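Local structure of glycosyl hydrolase (3QC2) at residues A[196-201]-A[293-298]; A[66-71]-A[124-129]; A[20-25]-A[93-98]; A[172-177]-A[222-227]. The protein is a glycosyl hydrolase by name, an all-beta protein of a family whose members fold as five-bladed beta-propellers. One frame throughout, in Å; residues are numbered along the deposited sequence. Where two conformers were deposited one is given.

Contact 1 (A[196-201]-A[293-298])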
loop_
_atom_site.group_PDB
_atom_site.type_symbol
_atom_site.label_atom_id
_atom_site.label_comp_id
_atom_site.label_asym_id
_atom_site.label_seq_id
_atom_site.Cartn_x
_atom_site.Cartn_y
_atom_site.Cartn_z
ATOM N N LYS A 196 -10.487 12.976 2.301
ATOM C CA LYS A 196 -11.599 13.727 1.764
ATOM C C LYS A 196 -12.900 12.964 1.829
ATOM O O LYS A 196 -12.935 11.754 1.565
ATOM C CB LYS A 196 -11.331 14.060 0.285
ATOM C CG LYS A 196 -12.532 14.781 -0.411
ATOM C CD LYS A 196 -12.352 14.951 -1.887
ATOM C CE LYS A 196 -13.571 15.662 -2.496
ATOM N NZ LYS A 196 -13.804 17.017 -1.896
ATOM N N LYS A 197 -13.979 13.683 2.151
ATOM C CA LYS A 197 -15.320 13.113 2.151
ATOM C C LYS A 197 -15.995 13.360 0.802
ATOM O O LYS A 197 -15.759 14.383 0.139
ATOM C CB LYS A 197 -16.207 13.742 3.225
ATOM C CG LYS A 197 -15.928 13.345 4.659
ATOM C CD LYS A 197 -17.054 13.915 5.560
ATOM C CE LYS A 197 -17.013 13.377 6.969
ATOM N NZ LYS A 197 -18.190 13.876 7.774
ATOM N N VAL A 198 -16.840 12.428 0.415
ATOM C CA VAL A 198 -17.633 12.541 -0.797
ATOM C C VAL A 198 -19.034 12.057 -0.455
ATOM O O VAL A 198 -19.201 11.016 0.213
ATOM C CB VAL A 198 -17.033 11.727 -1.978
ATOM C CG1 VAL A 198 -16.766 10.310 -1.567
ATOM C CG2 VAL A 198 -17.971 11.777 -3.197
ATOM N N ASN A 199 -20.038 12.834 -0.867
ATOM C CA ASN A 199 -21.443 12.507 -0.605
ATOM C C ASN A 199 -21.753 12.370 0.906
ATOM O O ASN A 199 -22.619 11.594 1.300
ATOM C CB ASN A 199 -21.847 11.231 -1.379
ATOM C CG ASN A 199 -21.618 11.366 -2.897
ATOM O OD1 ASN A 199 -21.676 12.480 -3.460
ATOM N ND2 ASN A 199 -21.364 10.230 -3.564
ATOM N N GLY A 200 -21.017 13.127 1.733
ATOM C CA GLY A 200 -21.228 13.145 3.184
ATOM C C GLY A 200 -20.487 12.105 4.023
ATOM O O GLY A 200 -20.489 12.200 5.255
ATOM N N LYS A 201 -19.856 11.119 3.375
ATOM C CA LYS A 201 -19.131 10.056 4.092
ATOM C C LYS A 201 -17.682 9.919 3.642
ATOM O O LYS A 201 -17.299 10.402 2.584
ATOM C CB LYS A 201 -19.826 8.699 3.874
ATOM C CG LYS A 201 -21.214 8.577 4.467
ATOM C CD LYS A 201 -21.827 7.205 4.134
ATOM C CE LYS A 201 -23.262 7.059 4.690
ATOM N NZ LYS A 201 -23.306 7.192 6.195
ATOM N N ASN A 293 -17.567 12.923 -9.254
ATOM C CA ASN A 293 -18.911 13.016 -8.657
ATOM C C ASN A 293 -19.458 11.676 -8.124
ATOM O O ASN A 293 -20.319 11.670 -7.240
ATOM C CB ASN A 293 -19.896 13.637 -9.658
ATOM C CG ASN A 293 -19.558 15.109 -9.990
ATOM O OD1 ASN A 293 -18.658 15.714 -9.390
ATOM N ND2 ASN A 293 -20.294 15.681 -10.944
ATOM N N ASP A 294 -18.968 10.551 -8.674
ATOM C CA ASP A 294 -19.372 9.194 -8.204
ATOM C C ASP A 294 -18.116 8.299 -8.157
ATOM O O ASP A 294 -17.719 7.740 -9.173
ATOM C CB ASP A 294 -20.451 8.591 -9.111
ATOM C CG ASP A 294 -20.969 7.228 -8.598
ATOM O OD1 ASP A 294 -20.380 6.664 -7.636
ATOM O OD2 ASP A 294 -21.962 6.727 -9.161
ATOM N N PRO A 295 -17.498 8.152 -6.960
ATOM C CA PRO A 295 -16.227 7.398 -6.831
ATOM C C PRO A 295 -16.281 5.912 -7.189
ATOM O O PRO A 295 -15.227 5.311 -7.400
ATOM C CB PRO A 295 -15.859 7.575 -5.340
ATOM C CG PRO A 295 -16.747 8.631 -4.829
ATOM C CD PRO A 295 -17.982 8.601 -5.646
ATOM N N THR A 296 -17.478 5.315 -7.233
ATOM C CA THR A 296 -17.608 3.893 -7.625
ATOM C C THR A 296 -17.774 3.732 -9.145
ATOM O O THR A 296 -17.800 2.611 -9.644
ATOM C CB THR A 296 -18.803 3.190 -6.920
ATOM O OG1 THR A 296 -20.031 3.759 -7.363
ATOM C CG2 THR A 296 -18.688 3.319 -5.408
ATOM N N ARG A 297 -17.873 4.858 -9.870
ATOM C CA ARG A 297 -18.052 4.850 -11.337
ATOM C C ARG A 297 -16.696 4.798 -12.067
ATOM O O ARG A 297 -16.009 5.820 -12.188
ATOM C CB ARG A 297 -18.842 6.098 -11.768
ATOM C CG ARG A 297 -19.193 6.190 -13.258
ATOM C CD ARG A 297 -19.960 7.494 -13.538
ATOM N NE ARG A 297 -20.434 7.603 -14.912
ATOM C CZ ARG A 297 -19.752 8.172 -15.904
ATOM N NH1 ARG A 297 -18.542 8.683 -15.683
ATOM N NH2 ARG A 297 -20.280 8.221 -17.127
ATOM N N PHE A 298 -16.327 3.603 -12.553
ATOM C CA PHE A 298 -15.073 3.377 -13.285
ATOM C C PHE A 298 -15.064 4.091 -14.627
ATOM O O PHE A 298 -16.045 4.056 -15.350
ATOM C CB PHE A 298 -14.887 1.861 -13.493
ATOM C CG PHE A 298 -13.694 1.482 -14.346
ATOM C CD1 PHE A 298 -12.442 1.311 -13.779
ATOM C CD2 PHE A 298 -13.848 1.239 -15.718
ATOM C CE1 PHE A 298 -11.359 0.947 -14.554
ATOM C CE2 PHE A 298 -12.766 0.871 -16.504
ATOM C CZ PHE A 298 -11.524 0.726 -15.934
#

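Contact 2 (A[66-71]-A[124-129])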
loop_
_atom_site.group_PDB
_atom_site.type_symbol
_atom_site.label_atom_id
_atom_site.label_comp_id
_atom_site.label_asym_id
_atom_site.label_seq_id
_atom_site.Cartn_x
_atom_site.Cartn_y
_atom_site.Cartn_z
ATOM N N VAL A 66 7.508 10.584 6.786
ATOM C CA VAL A 66 7.621 9.430 7.686
ATOM C C VAL A 66 7.165 8.175 6.950
ATOM O O VAL A 66 6.136 8.179 6.267
ATOM C CB VAL A 66 6.775 9.601 8.962
ATOM C CG1 VAL A 66 6.686 8.295 9.738
ATOM C CG2 VAL A 66 7.347 10.710 9.846
ATOM N N VAL A 67 7.944 7.116 7.077
ATOM C CA VAL A 67 7.622 5.854 6.481
ATOM C C VAL A 67 7.510 4.781 7.554
ATOM O O VAL A 67 8.330 4.722 8.459
ATOM C CB VAL A 67 8.709 5.416 5.437
ATOM C CG1 VAL A 67 8.669 3.910 5.198
ATOM C CG2 VAL A 67 8.551 6.198 4.118
ATOM N N LEU A 68 6.450 3.979 7.470
ATOM C CA LEU A 68 6.303 2.796 8.305
ATOM C C LEU A 68 6.469 1.622 7.364
ATOM O O LEU A 68 5.682 1.456 6.427
ATOM C CB LEU A 68 4.967 2.725 9.032
ATOM C CG LEU A 68 4.925 3.454 10.384
ATOM C CD1 LEU A 68 5.022 4.919 10.199
ATOM C CD2 LEU A 68 3.649 3.085 11.114
ATOM N N TYR A 69 7.498 0.814 7.608
ATOM C CA TYR A 69 7.809 -0.308 6.738
ATOM C C TYR A 69 7.529 -1.656 7.380
ATOM O O TYR A 69 7.761 -1.846 8.576
ATOM C CB TYR A 69 9.280 -0.239 6.279
ATOM C CG TYR A 69 10.323 -0.175 7.409
ATOM C CD1 TYR A 69 10.716 1.046 7.952
ATOM C CD2 TYR A 69 10.918 -1.330 7.904
ATOM C CE1 TYR A 69 11.686 1.114 8.985
ATOM C CE2 TYR A 69 11.877 -1.280 8.929
ATOM C CZ TYR A 69 12.258 -0.049 9.458
ATOM O OH TYR A 69 13.195 0.011 10.452
ATOM N N ARG A 70 7.008 -2.584 6.567
ATOM C CA ARG A 70 6.764 -3.944 7.000
ATOM C C ARG A 70 8.107 -4.628 7.164
ATOM O O ARG A 70 8.872 -4.706 6.221
ATOM C CB ARG A 70 5.931 -4.698 5.959
ATOM C CG ARG A 70 5.776 -6.190 6.229
ATOM C CD ARG A 70 4.915 -6.861 5.170
ATOM N NE ARG A 70 4.861 -8.307 5.351
ATOM C CZ ARG A 70 4.180 -9.152 4.567
ATOM N NH1 ARG A 70 3.465 -8.703 3.524
ATOM N NH2 ARG A 70 4.208 -10.464 4.828
ATOM N N ALA A 71 8.383 -5.124 8.366
ATOM C CA ALA A 71 9.641 -5.802 8.664
ATOM C C ALA A 71 9.381 -7.216 9.159
ATOM O O ALA A 71 8.441 -7.450 9.931
ATOM C CB ALA A 71 10.405 -5.030 9.695
ATOM N N PRO A 124 0.899 -1.717 5.505
ATOM C CA PRO A 124 0.180 -0.556 5.929
ATOM C C PRO A 124 -0.003 0.510 4.838
ATOM O O PRO A 124 0.824 0.642 3.919
ATOM C CB PRO A 124 1.075 0.011 7.050
ATOM C CG PRO A 124 2.399 -0.402 6.701
ATOM C CD PRO A 124 2.248 -1.762 6.078
ATOM N N ARG A 125 -1.091 1.240 4.966
ATOM C CA ARG A 125 -1.412 2.377 4.133
ATOM C C ARG A 125 -1.900 3.433 5.121
ATOM O O ARG A 125 -2.755 3.143 5.964
ATOM C CB ARG A 125 -2.483 2.027 3.114
ATOM C CG ARG A 125 -1.974 1.115 2.006
ATOM C CD ARG A 125 -3.095 0.442 1.286
ATOM N NE ARG A 125 -2.624 -0.422 0.206
ATOM C CZ ARG A 125 -2.095 -1.633 0.366
ATOM N NH1 ARG A 125 -1.921 -2.156 1.582
ATOM N NH2 ARG A 125 -1.714 -2.325 -0.704
ATOM N N ILE A 126 -1.326 4.636 5.041
ATOM C CA ILE A 126 -1.659 5.708 5.959
ATOM C C ILE A 126 -2.150 6.966 5.247
ATOM O O ILE A 126 -1.551 7.415 4.273
ATOM C CB ILE A 126 -0.429 6.086 6.848
ATOM C CG1 ILE A 126 -0.011 4.888 7.737
ATOM C CG2 ILE A 126 -0.739 7.320 7.721
ATOM C CD1 ILE A 126 1.222 5.170 8.644
ATOM N N ALA A 127 -3.258 7.507 5.743
ATOM C CA ALA A 127 -3.821 8.747 5.264
ATOM C C ALA A 127 -4.061 9.596 6.511
ATOM O O ALA A 127 -4.185 9.054 7.622
ATOM C CB ALA A 127 -5.108 8.499 4.517
ATOM N N VAL A 128 -4.101 10.915 6.343
ATOM C CA VAL A 128 -4.290 11.827 7.479
ATOM C C VAL A 128 -5.481 12.740 7.271
ATOM O O VAL A 128 -5.718 13.209 6.176
ATOM C CB VAL A 128 -3.020 12.709 7.727
ATOM C CG1 VAL A 128 -2.726 13.601 6.526
ATOM C CG2 VAL A 128 -3.185 13.561 9.031
ATOM N N THR A 129 -6.226 12.990 8.349
ATOM C CA THR A 129 -7.379 13.879 8.294
ATOM C C THR A 129 -6.915 15.327 8.296
ATOM O O THR A 129 -5.734 15.611 8.491
ATOM C CB THR A 129 -8.340 13.689 9.523
ATOM O OG1 THR A 129 -7.668 14.064 10.747
ATOM C CG2 THR A 129 -8.829 12.260 9.613
#

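Contact 3 (A[20-25]-A[93-98])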
loop_
_atom_site.group_PDB
_atom_site.type_symbol
_atom_site.label_atom_id
_atom_site.label_comp_id
_atom_site.label_asym_id
_atom_site.label_seq_id
_atom_site.Cartn_x
_atom_site.Cartn_y
_atom_site.Cartn_z
ATOM N N GLU A 20 10.658 8.884 -11.478
ATOM C CA GLU A 20 12.037 8.597 -11.766
ATOM C C GLU A 20 12.801 8.216 -10.497
ATOM O O GLU A 20 12.693 8.876 -9.476
ATOM C CB GLU A 20 12.675 9.815 -12.453
ATOM C CG GLU A 20 14.055 9.552 -13.009
ATOM C CD GLU A 20 14.584 10.711 -13.867
ATOM O OE1 GLU A 20 14.066 11.869 -13.733
ATOM O OE2 GLU A 20 15.528 10.457 -14.675
ATOM N N ARG A 21 13.566 7.135 -10.587
ATOM C CA ARG A 21 14.371 6.641 -9.478
ATOM C C ARG A 21 15.651 7.506 -9.379
ATOM O O ARG A 21 16.445 7.528 -10.311
ATOM C CB ARG A 21 14.752 5.166 -9.714
ATOM C CG ARG A 21 13.548 4.216 -9.914
ATOM C CD ARG A 21 13.998 2.890 -10.450
ATOM N NE ARG A 21 12.882 1.965 -10.733
ATOM C CZ ARG A 21 12.130 1.983 -11.845
ATOM N NH1 ARG A 21 12.333 2.900 -12.792
ATOM N NH2 ARG A 21 11.155 1.090 -12.001
ATOM N N PRO A 22 15.845 8.230 -8.247
ATOM C CA PRO A 22 17.060 9.061 -8.141
ATOM C C PRO A 22 18.332 8.210 -8.089
ATOM O O PRO A 22 18.322 7.125 -7.491
ATOM C CB PRO A 22 16.865 9.823 -6.822
ATOM C CG PRO A 22 15.438 9.518 -6.371
ATOM C CD PRO A 22 15.056 8.244 -7.002
ATOM N N LYS A 23 19.408 8.692 -8.722
ATOM C CA LYS A 23 20.694 7.971 -8.748
ATOM C C LYS A 23 21.299 7.727 -7.347
ATOM O O LYS A 23 21.275 8.599 -6.496
ATOM C CB LYS A 23 21.735 8.715 -9.636
ATOM C CG LYS A 23 21.773 8.291 -11.161
ATOM C CD LYS A 23 20.440 8.436 -11.884
ATOM C CE LYS A 23 20.578 8.108 -13.399
ATOM N N ASN A 24 21.818 6.507 -7.148
ATOM C CA ASN A 24 22.525 6.088 -5.906
ATOM C C ASN A 24 21.771 6.219 -4.563
ATOM O O ASN A 24 22.386 6.302 -3.506
ATOM C CB ASN A 24 23.872 6.821 -5.830
ATOM C CG ASN A 24 24.779 6.506 -7.029
ATOM O OD1 ASN A 24 24.692 5.415 -7.633
ATOM N ND2 ASN A 24 25.660 7.449 -7.367
ATOM N N VAL A 25 20.457 6.208 -4.617
ATOM C CA VAL A 25 19.624 6.324 -3.429
ATOM C C VAL A 25 18.977 4.985 -3.033
ATOM O O VAL A 25 18.830 4.682 -1.839
ATOM C CB VAL A 25 18.522 7.401 -3.663
ATOM C CG1 VAL A 25 17.353 7.218 -2.722
ATOM C CG2 VAL A 25 19.127 8.793 -3.552
ATOM N N ASP A 93 14.362 14.752 3.099
ATOM C CA ASP A 93 14.459 14.934 1.634
ATOM C C ASP A 93 13.704 13.878 0.798
ATOM O O ASP A 93 13.711 13.948 -0.434
ATOM C CB ASP A 93 15.940 14.957 1.226
ATOM C CG ASP A 93 16.684 13.642 1.577
ATOM O OD1 ASP A 93 16.034 12.675 2.046
ATOM O OD2 ASP A 93 17.912 13.590 1.369
ATOM N N GLY A 94 13.071 12.904 1.468
ATOM C CA GLY A 94 12.318 11.834 0.784
ATOM C C GLY A 94 13.146 10.664 0.225
ATOM O O GLY A 94 12.572 9.680 -0.267
ATOM N N THR A 95 14.477 10.763 0.307
ATOM C CA THR A 95 15.385 9.741 -0.239
ATOM C C THR A 95 16.348 9.109 0.797
ATOM O O THR A 95 16.829 8.001 0.588
ATOM C CB THR A 95 16.217 10.327 -1.387
ATOM O OG1 THR A 95 16.946 11.472 -0.918
ATOM C CG2 THR A 95 15.308 10.745 -2.539
ATOM N N HIS A 96 16.633 9.825 1.885
ATOM C CA HIS A 96 17.503 9.323 2.943
ATOM C C HIS A 96 16.700 9.257 4.239
ATOM O O HIS A 96 16.184 10.283 4.717
ATOM C CB HIS A 96 18.714 10.218 3.108
ATOM C CG HIS A 96 19.514 10.373 1.856
ATOM N ND1 HIS A 96 19.392 11.464 1.029
ATOM C CD2 HIS A 96 20.425 9.561 1.276
ATOM C CE1 HIS A 96 20.208 11.327 0.002
ATOM N NE2 HIS A 96 20.848 10.180 0.129
ATOM N N PHE A 97 16.603 8.054 4.810
ATOM C CA PHE A 97 15.797 7.830 6.010
ATOM C C PHE A 97 16.588 7.515 7.267
ATOM O O PHE A 97 17.680 6.931 7.211
ATOM C CB PHE A 97 14.775 6.724 5.735
ATOM C CG PHE A 97 13.675 7.157 4.842
ATOM C CD1 PHE A 97 13.873 7.242 3.458
ATOM C CD2 PHE A 97 12.446 7.519 5.366
ATOM C CE1 PHE A 97 12.855 7.664 2.621
ATOM C CE2 PHE A 97 11.421 7.942 4.539
ATOM C CZ PHE A 97 11.623 8.011 3.156
ATOM N N GLN A 98 16.002 7.923 8.404
ATOM C CA GLN A 98 16.565 7.734 9.737
ATOM C C GLN A 98 15.614 6.801 10.509
ATOM O O GLN A 98 14.532 7.207 10.942
ATOM C CB GLN A 98 16.696 9.080 10.427
ATOM C CG GLN A 98 17.534 10.097 9.619
ATOM C CD GLN A 98 17.638 11.455 10.277
ATOM O OE1 GLN A 98 18.148 11.586 11.385
ATOM N NE2 GLN A 98 17.190 12.487 9.570
#

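Contact 4 (A[172-177]-A[222-227])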
loop_
_atom_site.group_PDB
_atom_site.type_symbol
_atom_site.label_atom_id
_atom_site.label_comp_id
_atom_site.label_asym_id
_atom_site.label_seq_id
_atom_site.Cartn_x
_atom_site.Cartn_y
_atom_site.Cartn_z
ATOM N N GLY A 172 -22.213 -7.854 11.671
ATOM C CA GLY A 172 -21.041 -8.733 11.688
ATOM C C GLY A 172 -20.983 -9.729 10.557
ATOM O O GLY A 172 -20.258 -10.723 10.642
ATOM N N LYS A 173 -21.733 -9.458 9.485
ATOM C CA LYS A 173 -21.770 -10.348 8.309
ATOM C C LYS A 173 -20.380 -10.589 7.687
ATOM O O LYS A 173 -20.078 -11.700 7.268
ATOM C CB LYS A 173 -22.721 -9.779 7.244
ATOM C CG LYS A 173 -22.866 -10.645 5.988
ATOM N N PHE A 174 -19.543 -9.553 7.646
ATOM C CA PHE A 174 -18.212 -9.665 7.032
ATOM C C PHE A 174 -17.042 -9.749 8.021
ATOM O O PHE A 174 -15.899 -9.532 7.631
ATOM C CB PHE A 174 -17.978 -8.483 6.077
ATOM C CG PHE A 174 -18.917 -8.449 4.918
ATOM C CD1 PHE A 174 -18.713 -9.285 3.821
ATOM C CD2 PHE A 174 -19.996 -7.567 4.900
ATOM C CE1 PHE A 174 -19.582 -9.258 2.726
ATOM C CE2 PHE A 174 -20.867 -7.530 3.810
ATOM C CZ PHE A 174 -20.660 -8.381 2.720
ATOM N N PHE A 175 -17.310 -10.084 9.282
ATOM C CA PHE A 175 -16.232 -10.176 10.284
ATOM C C PHE A 175 -15.152 -11.196 9.855
ATOM O O PHE A 175 -13.957 -10.941 10.018
ATOM C CB PHE A 175 -16.778 -10.536 11.676
ATOM C CG PHE A 175 -15.746 -10.437 12.776
ATOM C CD1 PHE A 175 -14.941 -11.523 13.096
ATOM C CD2 PHE A 175 -15.572 -9.250 13.478
ATOM C CE1 PHE A 175 -13.975 -11.425 14.109
ATOM C CE2 PHE A 175 -14.610 -9.144 14.495
ATOM C CZ PHE A 175 -13.815 -10.234 14.805
ATOM N N ASN A 176 -15.592 -12.337 9.309
ATOM C CA ASN A 176 -14.678 -13.403 8.845
ATOM C C ASN A 176 -14.222 -13.243 7.390
ATOM O O ASN A 176 -13.582 -14.136 6.837
ATOM C CB ASN A 176 -15.338 -14.782 9.034
ATOM C CG ASN A 176 -15.587 -15.120 10.506
ATOM O OD1 ASN A 176 -14.855 -14.672 11.394
ATOM N ND2 ASN A 176 -16.611 -15.924 10.763
ATOM N N LEU A 177 -14.531 -12.106 6.777
ATOM C CA LEU A 177 -14.142 -11.863 5.392
ATOM C C LEU A 177 -12.622 -11.726 5.253
ATOM O O LEU A 177 -12.003 -10.895 5.922
ATOM C CB LEU A 177 -14.812 -10.590 4.857
ATOM C CG LEU A 177 -14.477 -10.202 3.415
ATOM C CD1 LEU A 177 -15.022 -11.242 2.421
ATOM C CD2 LEU A 177 -15.012 -8.816 3.106
ATOM N N TRP A 222 -16.168 0.609 8.939
ATOM C CA TRP A 222 -16.421 0.707 7.500
ATOM C C TRP A 222 -17.507 -0.236 7.051
ATOM O O TRP A 222 -17.651 -1.336 7.586
ATOM C CB TRP A 222 -15.132 0.444 6.715
ATOM C CG TRP A 222 -14.136 1.513 6.893
ATOM C CD1 TRP A 222 -13.252 1.648 7.931
ATOM C CD2 TRP A 222 -13.910 2.620 6.026
ATOM N NE1 TRP A 222 -12.491 2.777 7.762
ATOM C CE2 TRP A 222 -12.867 3.396 6.601
ATOM C CE3 TRP A 222 -14.489 3.047 4.822
ATOM C CZ2 TRP A 222 -12.380 4.582 6.000
ATOM C CZ3 TRP A 222 -14.001 4.237 4.214
ATOM C CH2 TRP A 222 -12.959 4.982 4.812
ATOM N N THR A 223 -18.267 0.209 6.058
ATOM C CA THR A 223 -19.364 -0.562 5.491
ATOM C C THR A 223 -19.079 -0.786 3.994
ATOM O O THR A 223 -19.039 0.172 3.224
ATOM C CB THR A 223 -20.707 0.188 5.652
ATOM O OG1 THR A 223 -20.915 0.511 7.033
ATOM C CG2 THR A 223 -21.872 -0.658 5.142
ATOM N N PRO A 224 -18.868 -2.057 3.583
ATOM C CA PRO A 224 -18.588 -2.311 2.160
ATOM C C PRO A 224 -19.764 -1.959 1.269
ATOM O O PRO A 224 -20.917 -2.070 1.693
ATOM C CB PRO A 224 -18.331 -3.838 2.105
ATOM C CG PRO A 224 -18.204 -4.283 3.493
ATOM C CD PRO A 224 -18.929 -3.306 4.358
ATOM N N ILE A 225 -19.473 -1.513 0.049
ATOM C CA ILE A 225 -20.512 -1.189 -0.922
ATOM C C ILE A 225 -20.979 -2.506 -1.469
ATOM O O ILE A 225 -20.175 -3.323 -1.926
ATOM C CB ILE A 225 -19.993 -0.249 -2.015
ATOM C CG1 ILE A 225 -19.670 1.114 -1.378
ATOM C CG2 ILE A 225 -21.030 -0.078 -3.132
ATOM C CD1 ILE A 225 -19.172 2.144 -2.337
ATOM N N VAL A 226 -22.277 -2.732 -1.403
ATOM C CA VAL A 226 -22.831 -4.010 -1.795
ATOM C C VAL A 226 -23.907 -3.907 -2.865
ATOM O O VAL A 226 -24.482 -2.854 -3.089
ATOM C CB VAL A 226 -23.407 -4.763 -0.540
ATOM C CG1 VAL A 226 -22.302 -5.017 0.472
ATOM C CG2 VAL A 226 -24.542 -3.968 0.102
ATOM N N ASN A 227 -24.147 -5.034 -3.522
ATOM C CA ASN A 227 -25.154 -5.155 -4.557
ATOM C C ASN A 227 -26.547 -5.315 -3.946
ATOM O O ASN A 227 -26.695 -5.373 -2.716
ATOM C CB ASN A 227 -24.840 -6.374 -5.441
ATOM C CG ASN A 227 -23.586 -6.183 -6.291
ATOM O OD1 ASN A 227 -23.453 -5.191 -6.995
ATOM N ND2 ASN A 227 -22.685 -7.155 -6.247
#

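Contact 1 (A[196-201]-A[293-298])
The flat carboxamide of Asn199 confronts the carbonyl of Asn293: OD1 and ND2 of Asn199 are equally far, 4.1 Å, from Asn293 O, a separation that points to loose contact and not to a hydrogen bond. ND2 also comes near the Pro295 ring. The other flat group, the Asp294 carboxylate, is turned to its own chain. Its OD1 accepts from Thr296 OG1 at 2.9 Å, on the syn side and 28° out of plane, and from Thr296 N at 3.2 Å, well above the plane. Both donors come from one face, and the second bond closes an Asx turn around Pro295. In the apolar part of the contact Val198 and that proline reach toward each other. CG1 and CG2 of Val198 straddle Pro295 CG, each 3.7 Å from it; this follows from a chi1 of 52°, which sets CG1 between the backbone N and carbonyl carbon and CG2 opposite the N. Val198 also opens a type I' turn with Asn199 and Gly200 at its corners, closed by Lys201 N to Val198 O at 3.2 Å. The turn joins strands 192-198 and 201-206 as a beta hairpin. The loop between strands 283-290 and 298-301 rests on that hairpin: Val198 and Pro295 both touch Phe203 of strand 201-206, and Tyr205 OH bonds to Pro295 O.

Contact 2 (A[66-71]-A[124-129])
Leu68, which meets Pro124 and Ile126, lies two residues before Arg70, whose NH2 is gripped by the carboxylates of both Glu72 and Glu122. NH1 of the same guanidinium forms a salt bridge with Asp123, next to Pro124, so a cluster of salt bridges flanks an apolar contact. The contact itself is purely van der Waals. Ile126 CD1 faces the fork of Leu68, 4.0 Å from CD2 and 4.1 Å from CD1, and the two side chains cross at about a right angle. The outer arm of Ile126 is extended, CD1 anti to CA about the CB-CG1 bond (chi2 179°). Pro124 works differently: its ring carbon CG abuts the backbone oxygen Leu68 O at 3.8 Å, while the nearest pair of CA atoms, those of Leu68 and Pro124, is 7.4 Å apart. This spacing, with no hydrogen bond across the segments, argues against strand pairing and fits two sheets packed through their side chains. All three touching residues are buried. Strand 64-72, an inner strand of its four-stranded sheet, thus packs on strand 120-128 at the margin of the next. Met136 of strand 134-141 touches all three residues, and Tyr88 and Leu86 of strand 84-91 extend the apolar layer.

Contact 3 (A[20-25]-A[93-98])
Val25 and Thr95 cross at about a right angle where an N-terminal loop lies against an Asx turn built on Asp93. The CA atoms of these two residues are 6.3 Å apart, and the valine methyls do the touching. Val25 CG1 comes within 3.6 Å of Thr95 CB and 3.4 Å of the backbone oxygen Thr95 O, while CG2 of the same valine lies 3.9 Å from that CB. The threonine methyl takes a second partner, Pro22 CG, which meets Thr95 CG2 obliquely at 4.0 Å. A chi1 of 57° directs this methyl away from the threonine's own carbonyl carbon, onto the proline. Pro22 and Val25 also touch Val351 and Val349 of strand 346-352, so the loop contacts both that strand and the turn. His96 lies at the margin, its ring approached obliquely by Val25 CG2. What fixes the turn is the Asp93 carboxylate, whose OD1 accepts from Thr95 N and His96 N from one face of its plane, the first bond rising steeply above it. Its other oxygen locks the imidazole: His96 ND1 donates to Asp93 OD2 at 2.6 Å, nearly straight at 174°, with the acceptor lying almost exactly in the ring plane.

Contact 4 (A[172-177]-A[222-227])
Phe174 and Pro224 are the backbone positions of closest approach, their CA atoms 8.8 Å apart, too far for any main-chain bond across the contact. Two overlapping type I beta turns shape the segment 172-177. The first, from Gly172 to Phe175, is closed by a weak bond; the second, from Phe174 to Leu177, is closed by Leu177 N to Phe174 O at 3.0 Å. Opposite them, strand 222-224 pairs antiparallel with strand 212-216 and then passes into an extended loop. The contact therefore joins a turn, following the short helix 169-172, to the outlying strand of the large mixed sheet, a peripheral piece of this all-beta fold. Phe174 supplies the bridge. Its CG stands anti to its carbonyl carbon (chi1 -63°), which carries the ring out toward the strand, and it slides past Pro224 in the opposite direction. Both partners come at the ring obliquely, Pro224 CG nearest CD2 and Val226 CG1 nearest CZ. One face of the ring is partly overlaid by Lys173 CG, 4.3 Å above the plane and displaced toward the rim. Helix 169-172 continues the apolar surface, since Ala169 touches Pro224 and Phe170 touches Val226, while Arg147 bonds to Phe175 O and Asn176 OD1. Phe174 CZ lies 4.4 Å from Val226 CG1. The closest pair across the segments is Phe174 CD2 to Pro224 CG, 4.0 Å.

Along the chain the contacts form two interlocked pairs. Contacts 3 and 2 alternate their segments (20-25, 66-71, 93-98, 124-129), and contacts 4 and 1 do the same further on (172-177, 196-201, 222-227, 293-298). Each pair touches in space: Val67 CG2 of contact 2 meets Phe97 CE2 of contact 3 at 3.4 Å, and Thr296 CG2 of contact 1 meets Ile225 CD1 of contact 4 at 3.3 Å. Contacts 1 and 4 share the large mixed sheet. Contact 2 is the central one, its centre about 8 Å from that of the chain, whereas contacts 3 and 4 lie on opposite sides, their centres 39 Å apart. Sheet-to-sheet packing thus lies near the middle, contacts involving loops toward the periphery.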